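Local coordinates for putative hydrogenase (Pyrococcus furiosus, PDB 3LYU), which probably acts in electron transfer as a flavin- and [2Fe-2S]-dependent oxidoreductase, of which this chain is the alpha-beta domain built on a parallel sheet, at residues B[80-83]-B[84-88]; B[91-94]-B[95-98]. All blocks are in the same frame, centred on the assembly; numbering follows the deposited sequence.

How the contacts relate
Following the chain from the N terminus, strands 20-26, 46-54 and 70-76 are laid into the parallel sheet before either contact begins. Contact 1 lies where the loop leaving strand 70-76, one of the sheet's outermost strands, ends and helix 84-104 starts, so that 80-83 turns into the first residues of the helix. Contact 2 follows within that same helix, between 91-94 and 95-98. The two are in series, neither nested nor crossing, with centres about 16 Å apart. Contact 1 reaches a second subunit near the helix start, whereas contact 2 joins the helix to strands 46-54 and 70-76 and to helix 117-130 within the chain.

Contact 1: B[80-83]-B[84-88]; sequences PNQD and FLANM
Asp83 meets Leu85 and Ala86 with its two carboxylate oxygens, curling over the first turn of helix 84-104 from the N-cap position. Asp83 CB is still close to the backbone, next to Phe84 N. With chi1 at 63°, CG stands between the backbone N and the carbonyl carbon, and this rotation swings the carboxylate over the residues that follow. At the tip the two oxygens part company: Asp83 OD2 lies 3.1 Å from Leu85 CB, and Asp83 OD1 comes down 3.2 Å from Ala86 CB. Asp83 OD1 also stands 3.5 Å from Ala86 N, near the start of the helix backbone.

The carbonyl of the same residue helps to close the turn. Asp83 O takes a weak, bent bond from Ala86 N (3.0 Å, 124° at the hydrogen) and a second weak one from Asn87 N at 3.5 Å. One residue further on, Met88 N reaches Phe84 O at 2.9 Å, and the regular helical pattern is under way. Gln82 adds an apolar touch: its CB lies 3.7 Å from Ala86 CB, so the methyl has Gln82 on one flank and Asp83 OD1 close by.

Ile59 of the second subunit packs on Asp83 and Leu85, and Phe84 turns inward to meet the ring of Phe54. An acid here is what an N-cap often holds: its negative charge sits next to the helix's first amide groups, whose partial positive charge probably favours the ionised carboxylate.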
# COMPACT_ATOMS: atom_id res chain seq x y z
N PRO B 80 -15.26 15.49 34.87
CA PRO B 80 -16.61 15.11 34.45
C PRO B 80 -17.60 16.27 34.36
O PRO B 80 -18.80 16.07 34.19
CB PRO B 80 -17.02 14.12 35.53
CG PRO B 80 -16.45 14.76 36.76
CD PRO B 80 -15.06 15.19 36.30
N ASN B 81 -17.10 17.50 34.47
CA ASN B 81 -17.96 18.67 34.41
C ASN B 81 -17.79 19.38 33.08
O ASN B 81 -18.18 20.54 32.94
CB ASN B 81 -17.63 19.62 35.57
CG ASN B 81 -17.54 18.91 36.91
OD1 ASN B 81 -18.51 18.30 37.36
ND2 ASN B 81 -16.38 18.98 37.56
N GLN B 82 -17.19 18.69 32.11
CA GLN B 82 -16.96 19.26 30.79
C GLN B 82 -17.17 18.20 29.73
O GLN B 82 -16.88 17.02 29.97
CB GLN B 82 -15.54 19.76 30.63
CG GLN B 82 -15.09 20.77 31.62
CD GLN B 82 -13.68 21.19 31.34
OE1 GLN B 82 -12.78 20.34 31.27
NE2 GLN B 82 -13.46 22.49 31.16
N ASP B 83 -17.63 18.62 28.56
CA ASP B 83 -17.82 17.67 27.47
C ASP B 83 -16.48 16.98 27.28
O ASP B 83 -15.43 17.54 27.57
CB ASP B 83 -18.28 18.39 26.18
CG ASP B 83 -17.26 19.39 25.65
OD1 ASP B 83 -16.70 20.17 26.44
OD2 ASP B 83 -17.04 19.40 24.41
N PHE B 84 -16.53 15.74 26.81
CA PHE B 84 -15.30 14.98 26.63
C PHE B 84 -14.28 15.68 25.74
O PHE B 84 -13.07 15.47 25.88
CB PHE B 84 -15.63 13.60 26.07
CG PHE B 84 -14.52 12.62 26.26
CD1 PHE B 84 -14.02 12.38 27.53
CD2 PHE B 84 -13.96 11.96 25.18
CE1 PHE B 84 -12.97 11.51 27.72
CE2 PHE B 84 -12.91 11.09 25.35
CZ PHE B 84 -12.41 10.85 26.62
N LEU B 85 -14.75 16.50 24.82
CA LEU B 85 -13.87 17.23 23.92
C LEU B 85 -12.94 18.14 24.72
O LEU B 85 -11.73 18.21 24.46
CB LEU B 85 -14.71 18.06 22.96
CG LEU B 85 -13.92 18.89 21.95
CD1 LEU B 85 -13.17 17.95 21.01
CD2 LEU B 85 -14.88 19.80 21.17
N ALA B 86 -13.51 18.85 25.69
CA ALA B 86 -12.75 19.76 26.53
C ALA B 86 -11.68 19.01 27.29
O ALA B 86 -10.62 19.57 27.57
CB ALA B 86 -13.69 20.46 27.49
N ASN B 87 -11.96 17.75 27.63
CA ASN B 87 -11.01 16.91 28.38
C ASN B 87 -9.89 16.33 27.52
O ASN B 87 -8.76 16.20 27.99
CB ASN B 87 -11.75 15.75 29.06
CG ASN B 87 -12.71 16.23 30.14
OD1 ASN B 87 -13.91 16.34 29.91
ND2 ASN B 87 -12.17 16.51 31.32
N MSE B 88 -10.20 15.99 26.28
CA MSE B 88 -9.20 15.43 25.39
C MSE B 88 -8.17 16.50 25.08
O MSE B 88 -7.00 16.21 24.85
CB MSE B 88 -9.84 14.97 24.10
CG MSE B 88 -10.87 13.87 24.29
SE MSE B 88 -11.49 13.17 22.61
CE MSE B 88 -9.87 12.34 21.98

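Contact 2: B[91-94]-B[95-98]; sequences VSQR and LKEK
Gln93 and Lys96 run side by side and point the same way, Gln93 OE1 lying 3.8 Å from Lys96 CD. A water joins their ends, giving a proton to Gln93 OE1 at 2.7 Å and accepting one from Lys96 NZ at 2.5 Å. An alanine in place of Lys96 lacks the amine, so the water would probably lose its charged partner and hold Gln93 OE1 less firmly, and Gln122 OE1 would lose a weak bond.

Arg94 sets off with CG anti to the backbone N (chi1 176°), then folds at its next two bonds. A second water sits in plane at the guanidinium edge, weakly bound by Arg94 NE at 3.3 Å and giving a proton to Glu97 OE1 at 2.8 Å. It spans opposite charges that do not touch. The firmer partner of Arg94 is Glu74, whose carboxylate binds Arg94 NH2 through OE1 and Lys98 NZ through OE2.

Leu95 is buried, its CB 3.2 Å from Val91 O and close to Ser92 O, and its N bonds to Val91 O at 3.0 Å. The straightest bond of this turn runs from Glu97 N to Gln93 O (3.0 Å, 173°). Helix 84-104 packs against the sheet at strands 46-54 and 70-76: Val91, Arg94 and Leu95 press on Val52, Val91 and Arg94 on Val76. Leu95 also meets Asp119 and Val123 of helix 117-130, where Asp119 binds Ser92 OG.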
# COMPACT_ATOMS: atom_id res chain seq x y z
N VAL B 91 -5.37 16.21 27.31
CA VAL B 91 -4.47 15.10 26.99
C VAL B 91 -3.61 15.49 25.80
O VAL B 91 -2.43 15.15 25.74
CB VAL B 91 -5.25 13.82 26.64
CG1 VAL B 91 -4.27 12.72 26.32
CG2 VAL B 91 -6.13 13.40 27.80
N SER B 92 -4.21 16.20 24.85
CA SER B 92 -3.48 16.66 23.68
C SER B 92 -2.36 17.61 24.12
O SER B 92 -1.24 17.55 23.60
CB SER B 92 -4.42 17.40 22.72
OG SER B 92 -5.39 16.53 22.16
N GLN B 93 -2.66 18.48 25.08
CA GLN B 93 -1.67 19.42 25.60
C GLN B 93 -0.53 18.72 26.33
O GLN B 93 0.63 18.97 26.05
CB GLN B 93 -2.34 20.40 26.57
CG GLN B 93 -3.36 21.33 25.94
CD GLN B 93 -2.77 22.20 24.84
OE1 GLN B 93 -2.65 21.77 23.68
NE2 GLN B 93 -2.37 23.43 25.19
N ARG B 94 -0.88 17.84 27.27
CA ARG B 94 0.10 17.09 28.04
C ARG B 94 0.99 16.27 27.12
O ARG B 94 2.15 16.00 27.42
CB ARG B 94 -0.64 16.15 29.01
CG ARG B 94 0.27 15.23 29.82
CD ARG B 94 0.98 15.99 30.94
NE ARG B 94 0.05 16.40 32.00
CZ ARG B 94 -0.43 15.59 32.93
NH1 ARG B 94 -1.28 16.05 33.84
NH2 ARG B 94 -0.07 14.31 32.95
N LEU B 95 0.43 15.89 25.97
CA LEU B 95 1.14 15.09 24.98
C LEU B 95 2.21 15.88 24.22
O LEU B 95 3.32 15.37 23.99
CB LEU B 95 0.14 14.49 23.98
CG LEU B 95 0.65 13.49 22.94
CD1 LEU B 95 1.16 12.23 23.62
CD2 LEU B 95 -0.48 13.17 21.99
N LYS B 96 1.89 17.11 23.83
CA LYS B 96 2.85 17.94 23.11
C LYS B 96 3.96 18.33 24.07
O LYS B 96 5.14 18.25 23.74
CB LYS B 96 2.18 19.22 22.61
CG LYS B 96 0.81 18.99 22.02
CD LYS B 96 0.15 20.30 21.64
CE LYS B 96 0.76 20.89 20.38
NZ LYS B 96 0.01 22.10 19.96
N GLU B 97 3.56 18.75 25.27
CA GLU B 97 4.49 19.18 26.30
C GLU B 97 5.53 18.13 26.68
O GLU B 97 6.72 18.43 26.73
CB GLU B 97 3.72 19.61 27.56
CG GLU B 97 2.67 20.70 27.31
CD GLU B 97 1.95 21.15 28.57
OE1 GLU B 97 1.46 20.28 29.32
OE2 GLU B 97 1.86 22.37 28.81
N LYS B 98 5.10 16.90 26.94
CA LYS B 98 6.02 15.83 27.33
C LYS B 98 6.97 15.42 26.21
O LYS B 98 8.14 15.13 26.47
CB LYS B 98 5.25 14.59 27.81
CG LYS B 98 5.69 14.08 29.19
CD LYS B 98 7.21 14.01 29.33
CE LYS B 98 7.64 13.30 30.60
NZ LYS B 98 7.05 13.91 31.81
O HOH W 1 -2.15 22.55 21.14
O HOH W 2 -0.01 19.69 31.67